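Local coordinates for protein hemolysin (Streptococcus suis, PDB 3HVN) that probably lyses host cells as a cholesterol-dependent toxin, binding cholesterol-containing membranes, changing shape and assembling into an oligomeric transmembrane pore, at residues 126-131 against 147-152; 392-397 against 479-484; 452-457 against 471-476. The protein carries 1 engineered substitution. All coordinates share one frame; numbering follows the deposited sequence.

Contact 1 (126-131 against 147-152)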
ATOM      1  N   GLY A 126      15.027 -34.265  18.869  1.00159.03           N
ATOM      2  CA  GLY A 126      14.602 -34.479  20.239  1.00155.72           C
ATOM      3  C   GLY A 126      13.118 -34.224  20.405  1.00156.75           C
ATOM      4  O   GLY A 126      12.586 -33.248  19.876  1.00154.03           O
ATOM      5  N   ASP A 127      12.447 -35.107  21.138  1.00163.17           N
ATOM      6  CA  ASP A 127      11.011 -34.990  21.365  1.00165.20           C
ATOM      7  C   ASP A 127      10.644 -33.599  21.872  1.00162.18           C
ATOM      8  O   ASP A 127      11.249 -33.095  22.819  1.00162.03           O
ATOM      9  CB  ASP A 127      10.541 -36.051  22.361  1.00172.29           C
ATOM     10  CG  ASP A 127      10.896 -37.460  21.925  1.00180.40           C
ATOM     11  OD1 ASP A 127      11.314 -37.637  20.762  1.00179.19           O
ATOM     12  OD2 ASP A 127      10.757 -38.390  22.746  1.00182.17           O
ATOM     13  N   LEU A 128       9.653 -32.980  21.237  1.00157.35           N
ATOM     14  CA  LEU A 128       9.236 -31.630  21.614  1.00146.80           C
ATOM     15  C   LEU A 128       7.718 -31.481  21.663  1.00132.83           C
ATOM     16  O   LEU A 128       6.990 -32.233  21.017  1.00118.12           O
ATOM     17  CB  LEU A 128       9.855 -30.589  20.676  1.00142.17           C
ATOM     18  CG  LEU A 128      10.003 -30.960  19.198  1.00130.94           C
ATOM     19  CD1 LEU A 128       8.652 -31.203  18.548  1.00122.85           C
ATOM     20  CD2 LEU A 128      10.771 -29.879  18.450  1.00121.59           C
ATOM     21  N   THR A 129       7.248 -30.503  22.431  1.00139.99           N
ATOM     22  CA  THR A 129       5.816 -30.307  22.633  1.00142.25           C
ATOM     23  C   THR A 129       5.244 -29.198  21.754  1.00140.75           C
ATOM     24  O   THR A 129       5.785 -28.089  21.694  1.00135.74           O
ATOM     25  CB  THR A 129       5.494 -30.001  24.109  1.00146.18           C
ATOM     26  OG1 THR A 129       6.027 -31.037  24.942  1.00139.09           O
ATOM     27  CG2 THR A 129       3.989 -29.911  24.319  1.00147.71           C
ATOM     28  N   LEU A 130       4.142 -29.507  21.077  1.00142.97           N
ATOM     29  CA  LEU A 130       3.472 -28.551  20.203  1.00137.26           C
ATOM     30  C   LEU A 130       2.111 -28.145  20.760  1.00142.62           C
ATOM     31  O   LEU A 130       1.460 -28.917  21.467  1.00153.23           O
ATOM     32  CB  LEU A 130       3.305 -29.133  18.797  1.00129.92           C
ATOM     33  CG  LEU A 130       4.467 -28.965  17.815  1.00122.20           C
ATOM     34  CD1 LEU A 130       5.796 -29.316  18.466  1.00117.60           C
ATOM     35  CD2 LEU A 130       4.237 -29.802  16.563  1.00104.90           C
ATOM     36  N   SER A 131       1.688 -26.928  20.433  1.00138.02           N
ATOM     37  CA  SER A 131       0.401 -26.412  20.883  1.00139.00           C
ATOM     38  C   SER A 131      -0.367 -25.778  19.727  1.00132.59           C
ATOM     39  O   SER A 131       0.229 -25.259  18.783  1.00119.53           O
ATOM     40  CB  SER A 131       0.593 -25.395  22.008  1.00138.18           C
ATOM     41  OG  SER A 131       1.388 -24.303  21.577  1.00147.39           O
ATOM     42  N   ASN A 147       7.221 -36.991  19.357  1.00184.31           N
ATOM     43  CA  ASN A 147       8.428 -37.810  19.370  1.00190.37           C
ATOM     44  C   ASN A 147       9.103 -37.824  18.005  1.00180.48           C
ATOM     45  O   ASN A 147       8.437 -37.701  16.977  1.00171.11           O
ATOM     46  CB  ASN A 147       8.097 -39.240  19.803  1.00205.75           C
ATOM     47  CG  ASN A 147       7.113 -39.921  18.868  1.00219.81           C
ATOM     48  OD1 ASN A 147       6.486 -39.276  18.028  1.00211.66           O
ATOM     49  ND2 ASN A 147       6.973 -41.234  19.014  1.00230.31           N
ATOM     50  N   SER A 148      10.424 -37.982  18.002  1.00177.93           N
ATOM     51  CA  SER A 148      11.203 -37.969  16.766  1.00171.74           C
ATOM     52  C   SER A 148      10.614 -36.989  15.755  1.00167.21           C
ATOM     53  O   SER A 148      10.172 -37.391  14.679  1.00173.25           O
ATOM     54  CB  SER A 148      11.278 -39.373  16.163  1.00175.21           C
ATOM     55  OG  SER A 148      11.935 -40.270  17.041  1.00174.66           O
ATOM     56  N   PRO A 149      10.607 -35.695  16.109  1.00168.78           N
ATOM     57  CA  PRO A 149       9.989 -34.622  15.322  1.00175.03           C
ATOM     58  C   PRO A 149      10.323 -34.685  13.834  1.00185.97           C
ATOM     59  O   PRO A 149      11.485 -34.841  13.460  1.00196.76           O
ATOM     60  CB  PRO A 149      10.581 -33.357  15.942  1.00170.79           C
ATOM     61  CG  PRO A 149      10.843 -33.733  17.352  1.00177.15           C
ATOM     62  CD  PRO A 149      11.251 -35.178  17.329  1.00174.53           C
ATOM     63  N   THR A 150       9.294 -34.561  13.003  1.00177.54           N
ATOM     64  CA  THR A 150       9.448 -34.554  11.554  1.00166.62           C
ATOM     65  C   THR A 150       8.118 -34.178  10.912  1.00162.92           C
ATOM     66  O   THR A 150       7.085 -34.173  11.579  1.00166.22           O
ATOM     67  CB  THR A 150       9.908 -35.925  11.024  1.00167.55           C
ATOM     68  OG1 THR A 150      10.018 -35.878   9.596  1.00180.45           O
ATOM     69  CG2 THR A 150       8.918 -37.008  11.417  1.00164.81           C
ATOM     70  N   ARG A 151       8.146 -33.860   9.622  1.00154.33           N
ATOM     71  CA  ARG A 151       6.936 -33.463   8.907  1.00154.38           C
ATOM     72  C   ARG A 151       5.774 -34.414   9.182  1.00153.07           C
ATOM     73  O   ARG A 151       4.654 -33.979   9.457  1.00155.09           O
ATOM     74  CB  ARG A 151       7.202 -33.381   7.402  1.00162.63           C
ATOM     75  CG  ARG A 151       8.165 -32.273   7.004  1.00167.03           C
ATOM     76  CD  ARG A 151       8.352 -32.216   5.497  1.00170.52           C
ATOM     77  NE  ARG A 151       8.948 -33.442   4.974  1.00192.97           N
ATOM     78  CZ  ARG A 151      10.256 -33.662   4.898  1.00209.67           C
ATOM     79  NH1 ARG A 151      11.111 -32.738   5.313  1.00209.36           N
ATOM     80  NH2 ARG A 151      10.710 -34.807   4.408  1.00219.71           N
ATOM     81  N   SER A 152       6.050 -35.713   9.113  1.00146.37           N
ATOM     82  CA  SER A 152       5.026 -36.728   9.332  1.00151.85           C
ATOM     83  C   SER A 152       4.467 -36.676  10.751  1.00160.06           C
ATOM     84  O   SER A 152       3.258 -36.552  10.946  1.00166.89           O
ATOM     85  CB  SER A 152       5.585 -38.122   9.040  1.00157.66           C
ATOM     86  OG  SER A 152       4.592 -39.117   9.221  1.00165.81           O
TER

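Contact 2 (392-397 against 479-484)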
ATOM      1  N   SER A 392      -9.112  23.546 -15.500  1.00100.99           N
ATOM      2  CA  SER A 392      -9.218  24.881 -16.073  1.00 97.89           C
ATOM      3  C   SER A 392     -10.191  25.725 -15.255  1.00 88.61           C
ATOM      4  O   SER A 392     -10.887  25.209 -14.380  1.00 99.39           O
ATOM      5  CB  SER A 392      -9.687  24.796 -17.528  1.00115.32           C
ATOM      6  OG  SER A 392      -9.842  26.084 -18.098  1.00130.34           O
ATOM      7  N   SER A 393     -10.234  27.023 -15.539  1.00 71.89           N
ATOM      8  CA  SER A 393     -11.142  27.929 -14.843  1.00 81.93           C
ATOM      9  C   SER A 393     -11.757  28.929 -15.819  1.00 80.11           C
ATOM     10  O   SER A 393     -11.052  29.525 -16.630  1.00 68.86           O
ATOM     11  CB  SER A 393     -10.407  28.664 -13.720  1.00 89.86           C
ATOM     12  OG  SER A 393     -11.305  29.423 -12.933  1.00 97.63           O
ATOM     13  N   ALA A 394     -13.071  29.110 -15.741  1.00 83.06           N
ATOM     14  CA  ALA A 394     -13.775  29.974 -16.685  1.00 69.71           C
ATOM     15  C   ALA A 394     -14.352  31.227 -16.031  1.00 73.32           C
ATOM     16  O   ALA A 394     -15.115  31.146 -15.062  1.00 86.62           O
ATOM     17  CB  ALA A 394     -14.870  29.196 -17.400  1.00 68.01           C
ATOM     18  N   LEU A 395     -13.987  32.387 -16.572  1.00 58.21           N
ATOM     19  CA  LEU A 395     -14.479  33.659 -16.052  1.00 61.40           C
ATOM     20  C   LEU A 395     -15.187  34.476 -17.129  1.00 68.90           C
ATOM     21  O   LEU A 395     -14.546  35.073 -17.994  1.00 85.60           O
ATOM     22  CB  LEU A 395     -13.335  34.469 -15.438  1.00 60.46           C
ATOM     23  CG  LEU A 395     -13.664  35.898 -15.000  1.00 61.75           C
ATOM     24  CD1 LEU A 395     -14.698  35.896 -13.886  1.00 52.67           C
ATOM     25  CD2 LEU A 395     -12.404  36.629 -14.563  1.00 52.35           C
ATOM     26  N   THR A 396     -16.515  34.498 -17.067  1.00 60.61           N
ATOM     27  CA  THR A 396     -17.322  35.238 -18.030  1.00 67.37           C
ATOM     28  C   THR A 396     -17.550  36.680 -17.585  1.00 75.35           C
ATOM     29  O   THR A 396     -17.854  36.945 -16.422  1.00 88.72           O
ATOM     30  CB  THR A 396     -18.688  34.561 -18.253  1.00 65.99           C
ATOM     31  OG1 THR A 396     -18.490  33.266 -18.834  1.00 58.57           O
ATOM     32  CG2 THR A 396     -19.555  35.399 -19.179  1.00 72.01           C
ATOM     33  N   LEU A 397     -17.404  37.607 -18.527  1.00 63.33           N
ATOM     34  CA  LEU A 397     -17.579  39.026 -18.248  1.00 68.39           C
ATOM     35  C   LEU A 397     -18.678  39.618 -19.124  1.00 84.47           C
ATOM     36  O   LEU A 397     -18.639  39.500 -20.354  1.00 93.60           O
ATOM     37  CB  LEU A 397     -16.264  39.776 -18.470  1.00 48.92           C
ATOM     38  CG  LEU A 397     -15.062  39.256 -17.681  1.00 45.79           C
ATOM     39  CD1 LEU A 397     -13.764  39.866 -18.192  1.00 37.03           C
ATOM     40  CD2 LEU A 397     -15.238  39.519 -16.192  1.00 69.31           C
ATOM     41  N   VAL A 479     -12.616  29.269  -9.124  1.00 79.66           N
ATOM     42  CA  VAL A 479     -13.710  28.310  -9.167  1.00 87.10           C
ATOM     43  C   VAL A 479     -13.965  27.871 -10.607  1.00 99.43           C
ATOM     44  O   VAL A 479     -13.475  28.495 -11.549  1.00 97.93           O
ATOM     45  CB  VAL A 479     -15.000  28.909  -8.571  1.00 86.68           C
ATOM     46  CG1 VAL A 479     -15.601  29.930  -9.526  1.00 82.77           C
ATOM     47  CG2 VAL A 479     -16.004  27.812  -8.248  1.00102.83           C
ATOM     48  N   GLY A 480     -14.727  26.793 -10.774  1.00103.43           N
ATOM     49  CA  GLY A 480     -15.022  26.258 -12.090  1.00 90.82           C
ATOM     50  C   GLY A 480     -15.464  27.314 -13.084  1.00 92.15           C
ATOM     51  O   GLY A 480     -14.723  27.663 -14.004  1.00 96.03           O
ATOM     52  N   GLN A 481     -16.676  27.824 -12.900  1.00 89.84           N
ATOM     53  CA  GLN A 481     -17.221  28.853 -13.777  1.00 82.77           C
ATOM     54  C   GLN A 481     -17.731  30.034 -12.961  1.00 75.15           C
ATOM     55  O   GLN A 481     -18.479  29.854 -12.001  1.00 80.79           O
ATOM     56  CB  GLN A 481     -18.361  28.281 -14.622  1.00108.29           C
ATOM     57  CG  GLN A 481     -19.082  29.311 -15.480  1.00128.81           C
ATOM     58  CD  GLN A 481     -18.336  29.634 -16.759  1.00141.19           C
ATOM     59  OE1 GLN A 481     -17.963  28.739 -17.518  1.00146.91           O
ATOM     60  NE2 GLN A 481     -18.121  30.921 -17.011  1.00139.97           N
ATOM     61  N   ARG A 482     -17.325  31.241 -13.339  1.00 63.75           N
ATOM     62  CA  ARG A 482     -17.809  32.438 -12.658  1.00 79.58           C
ATOM     63  C   ARG A 482     -18.205  33.548 -13.624  1.00 87.98           C
ATOM     64  O   ARG A 482     -17.416  33.956 -14.475  1.00 93.21           O
ATOM     65  CB  ARG A 482     -16.777  32.955 -11.652  1.00 83.44           C
ATOM     66  CG  ARG A 482     -16.919  34.436 -11.341  1.00 81.26           C
ATOM     67  CD  ARG A 482     -16.731  34.712  -9.862  1.00 92.10           C
ATOM     68  NE  ARG A 482     -15.609  33.973  -9.296  1.00 87.56           N
ATOM     69  CZ  ARG A 482     -15.367  33.876  -7.994  1.00 86.29           C
ATOM     70  NH1 ARG A 482     -16.171  34.470  -7.123  1.00 92.36           N
ATOM     71  NH2 ARG A 482     -14.323  33.182  -7.561  1.00 96.45           N
ATOM     72  N   LYS A 483     -19.432  34.037 -13.478  1.00 83.43           N
ATOM     73  CA  LYS A 483     -19.943  35.094 -14.339  1.00 80.99           C
ATOM     74  C   LYS A 483     -20.038  36.421 -13.593  1.00 73.64           C
ATOM     75  O   LYS A 483     -20.629  36.500 -12.513  1.00 67.70           O
ATOM     76  CB  LYS A 483     -21.315  34.713 -14.899  1.00 89.61           C
ATOM     77  CG  LYS A 483     -21.846  35.673 -15.951  1.00 84.58           C
ATOM     78  CD  LYS A 483     -23.284  35.346 -16.320  1.00 96.79           C
ATOM     79  CE  LYS A 483     -23.769  36.207 -17.474  1.00 90.90           C
ATOM     80  NZ  LYS A 483     -25.245  36.119 -17.650  1.00 85.11           N
ATOM     81  N   ILE A 484     -19.446  37.460 -14.175  1.00 67.31           N
ATOM     82  CA  ILE A 484     -19.525  38.802 -13.613  1.00 70.55           C
ATOM     83  C   ILE A 484     -20.239  39.736 -14.582  1.00 69.29           C
ATOM     84  O   ILE A 484     -19.757  39.990 -15.691  1.00 76.15           O
ATOM     85  CB  ILE A 484     -18.132  39.371 -13.291  1.00 75.86           C
ATOM     86  CG1 ILE A 484     -17.386  38.443 -12.330  1.00 60.36           C
ATOM     87  CG2 ILE A 484     -18.252  40.766 -12.698  1.00 80.64           C
ATOM     88  CD1 ILE A 484     -15.996  38.924 -11.978  1.00 54.61           C
TER

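Contact 3 (452-457 against 471-476)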
ATOM      1  N   ASN A 452      -4.013  33.093  -7.609  1.00 81.94           N
ATOM      2  CA  ASN A 452      -4.034  34.505  -7.243  1.00100.60           C
ATOM      3  C   ASN A 452      -4.754  35.363  -8.279  1.00 94.41           C
ATOM      4  O   ASN A 452      -4.196  36.328  -8.799  1.00 92.85           O
ATOM      5  CB  ASN A 452      -2.614  35.029  -7.017  1.00125.68           C
ATOM      6  CG  ASN A 452      -1.940  34.390  -5.820  1.00155.07           C
ATOM      7  OD1 ASN A 452      -2.465  33.449  -5.226  1.00167.67           O
ATOM      8  ND2 ASN A 452      -0.768  34.901  -5.458  1.00164.78           N
ATOM      9  N   LEU A 453      -5.998  34.999  -8.574  1.00 88.45           N
ATOM     10  CA  LEU A 453      -6.811  35.744  -9.529  1.00 66.89           C
ATOM     11  C   LEU A 453      -7.339  37.035  -8.917  1.00 74.37           C
ATOM     12  O   LEU A 453      -7.822  37.043  -7.784  1.00 86.94           O
ATOM     13  CB  LEU A 453      -7.983  34.887 -10.012  1.00 67.44           C
ATOM     14  CG  LEU A 453      -9.137  35.636 -10.684  1.00 67.11           C
ATOM     15  CD1 LEU A 453      -8.681  36.291 -11.981  1.00 62.11           C
ATOM     16  CD2 LEU A 453     -10.313  34.704 -10.936  1.00 62.28           C
ATOM     17  N   HIS A 454      -7.245  38.125  -9.670  1.00 66.91           N
ATOM     18  CA  HIS A 454      -7.806  39.397  -9.235  1.00 73.54           C
ATOM     19  C   HIS A 454      -8.574  40.095 -10.351  1.00 74.57           C
ATOM     20  O   HIS A 454      -8.103  40.184 -11.491  1.00 66.73           O
ATOM     21  CB  HIS A 454      -6.720  40.324  -8.689  1.00 68.50           C
ATOM     22  CG  HIS A 454      -7.244  41.645  -8.218  1.00 71.58           C
ATOM     23  ND1 HIS A 454      -7.914  41.797  -7.024  1.00 59.34           N
ATOM     24  CD2 HIS A 454      -7.205  42.874  -8.786  1.00 72.83           C
ATOM     25  CE1 HIS A 454      -8.261  43.062  -6.873  1.00 62.23           C
ATOM     26  NE2 HIS A 454      -7.842  43.737  -7.928  1.00 74.77           N
ATOM     27  N   VAL A 455      -9.759  40.592 -10.007  1.00 67.78           N
ATOM     28  CA  VAL A 455     -10.621  41.273 -10.963  1.00 61.60           C
ATOM     29  C   VAL A 455     -10.897  42.714 -10.545  1.00 58.37           C
ATOM     30  O   VAL A 455     -11.347  42.977  -9.425  1.00 56.62           O
ATOM     31  CB  VAL A 455     -11.963  40.537 -11.137  1.00 68.11           C
ATOM     32  CG1 VAL A 455     -12.894  41.333 -12.044  1.00 31.69           C
ATOM     33  CG2 VAL A 455     -11.730  39.139 -11.688  1.00 48.93           C
ATOM     34  N   ASN A 456     -10.618  43.638 -11.460  1.00 71.79           N
ATOM     35  CA  ASN A 456     -10.862  45.058 -11.234  1.00 77.91           C
ATOM     36  C   ASN A 456     -11.542  45.698 -12.439  1.00 87.47           C
ATOM     37  O   ASN A 456     -10.940  45.836 -13.505  1.00103.53           O
ATOM     38  CB  ASN A 456      -9.551  45.783 -10.921  1.00 83.23           C
ATOM     39  CG  ASN A 456      -9.753  47.258 -10.612  1.00 96.94           C
ATOM     40  OD1 ASN A 456     -10.663  47.899 -11.140  1.00 80.03           O
ATOM     41  ND2 ASN A 456      -8.897  47.805  -9.757  1.00121.85           N
ATOM     42  N   ILE A 457     -12.800  46.086 -12.263  1.00 75.35           N
ATOM     43  CA  ILE A 457     -13.553  46.752 -13.315  1.00 82.42           C
ATOM     44  C   ILE A 457     -14.088  48.100 -12.843  1.00 84.50           C
ATOM     45  O   ILE A 457     -14.680  48.207 -11.762  1.00 84.89           O
ATOM     46  CB  ILE A 457     -14.712  45.876 -13.822  1.00 96.15           C
ATOM     47  CG1 ILE A 457     -15.520  45.333 -12.645  1.00 74.55           C
ATOM     48  CG2 ILE A 457     -14.178  44.727 -14.650  1.00120.16           C
ATOM     49  CD1 ILE A 457     -16.445  44.194 -13.012  1.00 77.74           C
ATOM     50  N   VAL A 471     -15.833  50.217  -9.934  1.00 91.74           N
ATOM     51  CA  VAL A 471     -17.105  49.523  -9.779  1.00 85.50           C
ATOM     52  C   VAL A 471     -16.949  48.203  -9.037  1.00 78.16           C
ATOM     53  O   VAL A 471     -17.798  47.832  -8.225  1.00 49.31           O
ATOM     54  CB  VAL A 471     -17.766  49.254 -11.145  1.00 70.46           C
ATOM     55  CG1 VAL A 471     -18.952  48.314 -10.988  1.00 53.67           C
ATOM     56  CG2 VAL A 471     -18.194  50.559 -11.786  1.00 90.95           C
ATOM     57  N   TYR A 472     -15.861  47.495  -9.320  1.00 79.59           N
ATOM     58  CA  TYR A 472     -15.633  46.185  -8.723  1.00 76.46           C
ATOM     59  C   TYR A 472     -14.136  45.914  -8.617  1.00 76.95           C
ATOM     60  O   TYR A 472     -13.377  46.231  -9.529  1.00 83.93           O
ATOM     61  CB  TYR A 472     -16.327  45.110  -9.563  1.00 84.32           C
ATOM     62  CG  TYR A 472     -16.219  43.697  -9.034  1.00 79.88           C
ATOM     63  CD1 TYR A 472     -17.293  43.092  -8.394  1.00 70.86           C
ATOM     64  CD2 TYR A 472     -15.053  42.960  -9.195  1.00 76.57           C
ATOM     65  CE1 TYR A 472     -17.204  41.797  -7.918  1.00 70.19           C
ATOM     66  CE2 TYR A 472     -14.956  41.665  -8.720  1.00 70.45           C
ATOM     67  CZ  TYR A 472     -16.033  41.088  -8.083  1.00 68.17           C
ATOM     68  OH  TYR A 472     -15.939  39.799  -7.611  1.00 70.39           O
ATOM     69  N   ASP A 473     -13.713  45.337  -7.498  1.00 75.17           N
ATOM     70  CA  ASP A 473     -12.297  45.081  -7.265  1.00 79.49           C
ATOM     71  C   ASP A 473     -12.121  43.991  -6.219  1.00 79.48           C
ATOM     72  O   ASP A 473     -12.256  44.247  -5.023  1.00 97.81           O
ATOM     73  CB  ASP A 473     -11.598  46.360  -6.803  1.00 75.13           C
ATOM     74  CG  ASP A 473     -10.090  46.221  -6.772  1.00 91.80           C
ATOM     75  OD1 ASP A 473      -9.518  45.751  -7.776  1.00 75.32           O
ATOM     76  OD2 ASP A 473      -9.477  46.588  -5.747  1.00104.87           O
ATOM     77  N   LYS A 474     -11.817  42.775  -6.665  1.00 70.85           N
ATOM     78  CA  LYS A 474     -11.730  41.652  -5.734  1.00 57.49           C
ATOM     79  C   LYS A 474     -10.692  40.601  -6.111  1.00 76.01           C
ATOM     80  O   LYS A 474     -10.410  40.375  -7.290  1.00 76.18           O
ATOM     81  CB  LYS A 474     -13.095  40.972  -5.585  1.00 51.76           C
ATOM     82  CG  LYS A 474     -14.169  41.829  -4.935  1.00 79.66           C
ATOM     83  CD  LYS A 474     -15.470  41.055  -4.794  1.00 97.74           C
ATOM     84  CE  LYS A 474     -16.590  41.938  -4.268  1.00112.70           C
ATOM     85  NZ  LYS A 474     -17.887  41.207  -4.213  1.00118.94           N
ATOM     86  N   ASP A 475     -10.128  39.964  -5.088  1.00 84.37           N
ATOM     87  CA  ASP A 475      -9.348  38.750  -5.271  1.00 86.27           C
ATOM     88  C   ASP A 475     -10.338  37.597  -5.355  1.00 79.95           C
ATOM     89  O   ASP A 475     -11.168  37.421  -4.464  1.00 63.39           O
ATOM     90  CB  ASP A 475      -8.401  38.531  -4.091  1.00 83.94           C
ATOM     91  CG  ASP A 475      -7.358  39.624  -3.964  1.00 90.29           C
ATOM     92  OD1 ASP A 475      -6.709  39.707  -2.899  1.00 83.50           O
ATOM     93  OD2 ASP A 475      -7.185  40.398  -4.927  1.00 98.70           O
ATOM     94  N   LEU A 476     -10.260  36.816  -6.426  1.00 77.15           N
ATOM     95  CA  LEU A 476     -11.234  35.753  -6.645  1.00 67.75           C
ATOM     96  C   LEU A 476     -10.604  34.367  -6.676  1.00 72.06           C
ATOM     97  O   LEU A 476      -9.540  34.174  -7.266  1.00 72.02           O
ATOM     98  CB  LEU A 476     -12.012  36.000  -7.940  1.00 57.03           C
ATOM     99  CG  LEU A 476     -12.840  37.285  -8.001  1.00 60.27           C
ATOM    100  CD1 LEU A 476     -13.603  37.366  -9.312  1.00 69.12           C
ATOM    101  CD2 LEU A 476     -13.794  37.361  -6.820  1.00 58.30           C
TER

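Contact 1 (126-131 against 147-152)
D127 and L128 meet N147, S148 and P149 at the open end of a beta hairpin, a small contact where the chain enters strand 128-133 and where, one hairpin later, it leaves strand 142-146 for helix 151-166. The backbones are closest at D127 and N147, whose CA atoms lie 4.3 Å apart.

The polar half is a single hydrogen bond from S148 N to D127 OD1, 2.9 Å long with an N-H...O angle of 153°. The amide meets that oxygen from above the carboxylate plane, 37° out of it. D127 reaches across because its CG stands opposite its own carbonyl carbon (chi1 -56°), which swings the carboxylate over the loop at N147, where CG also lies against N147 CA and CB. A short side chain with an acceptor at its end suits this place, for it can receive a backbone N-H that the loop does not pair in sheet fashion. S148 itself turns with positive phi and redirects the chain toward the helix.

The apolar half is P149 against L128. The proline ring crosses the leucine branch obliquely, its CG 3.6 Å from L128 CD1, while the same end of the ring, CG and then CD, also lies against G126 O. Being rigid and without an N-H of its own, proline offers a compact hydrocarbon surface in a loop that ends at T150, the N-cap position of the helix.

Both apolar residues are buried. Beyond the pair, L128 also packs on V146 of strand 142-146, L130 reaches V146 and V154 of helix 151-166, and in the backbone T129 bonds to D237, just past strand 221-236, and S131 to S235 within it, so the junction sits between the antiparallel sheet and the start of that helix.

Contact 2 (392-397 against 479-484)
A394 and T396 each use both of their backbone polar groups on the neighbouring strand. A394 N bonds to G480 O and its own carbonyl receives R482 N; T396 N then bonds to R482 O at 2.8 Å, and T396 O receives I484 N with an N-H...O angle of 173°. R482 is thus held by N and O between the two. At the entrance, S393 OG, anti to its backbone N, donates to V479 O at 2.7 Å; the short hydroxyl of a serine can pair in this way with a carbonyl just ahead of the strand.

Where side chains meet, A394 is small enough for the Q481 amide to fold over it. The glutamine chain bends at chi2 (80°) and lays its CD 3.6 Å from A394 CB. T396 CG2 touches the aliphatic start of K483, whose extended chain carries the amine away; T396 OG1 hydrogen-bonds T443 on strand 440-446.

Strands 393-397 and 481-484 run parallel, 14° apart, an unusual pairing in a domain whose other strands are mostly antiparallel: this is the C-terminal beta sandwich of the cholesterol-dependent cytolysins. A394, T396, Q481 and K483 point out of it, and L395, L397, R482 and I484 point inward. There, L395 CD1 lies 3.7 Å from R482 CG and 3.8 Å from I484 CD1, while L397 runs alongside I484, with CD2 4.1 Å from I484 CB. Branched hydrocarbons fill this inner layer, and R482 contributes its methylenes.

The R482 chain bends so that NH2 donates to P477 O. Behind the leucines stand I409 and V455 of the facing sheet, and L397 also packs on W440, a residue of the heptane-1,2,3-triol pocket.

Contact 3 (452-457 against 471-476)
H454 holds its ring anti to the backbone N (chi1 -180°), which projects it across to strand 471-476 between two aspartates. D475, with CG beside its backbone N, folds its carboxylate back to one nitrogen of that ring, and D473 leans in to the other. H454 ND1 donates to D475 OD2 at 2.6 Å, nearly along the C-O axis of the acceptor but 31° out of the imidazole plane. H454 NE2 makes a weak bond to D473 OD1, 2.6 Å long, with an angle of only 128°. Both carboxylate planes stand steeply to the ring.

Beneath this polar face the strands form an antiparallel hairpin. V455 and K474 are a hydrogen-bonded pair, each amide 2.8 Å from the opposite carbonyl. At the far end I457 O receives both V471 N and Y472 N, a classic beta bulge.

The other face, with L453, V455, I457, Y472 and L476, is mostly apolar, though K474 shares it and bonds Y495 OH through NZ. V455 CG2 lies 3.5 Å from L476 CD1, and its CG1 approaches Y472 CE2, 3.9 Å away. Tyrosine fits because its ring packs on V455 while its hydroxyl bonds D497 of strand 492-500.

The two carboxylates, one only weakly bonded, may raise the pKa of H454, an effect that solvent around the exposed aspartates would moderate.

From the N terminus, contact 1 closes first, joining the two ends of a hairpin with only 15 residues between its segments and tying the entry of strand 128-133 to the loop that leads into helix 151-166. Much later the long strand 376-401 carries the chain into the beta sandwich, where residues 392-397 wait 81 residues for their partner, 479-484. Contact 3, itself a local hairpin, is nested inside that loop; its second strand leads directly to the second strand of contact 2. Contacts 2 and 3 belong to facing sheets and touch through L395 with V455 and I484 with I457. Contact 1 lies at the opposite end of the elongated molecule, about 76 Å from contact 2 between centres.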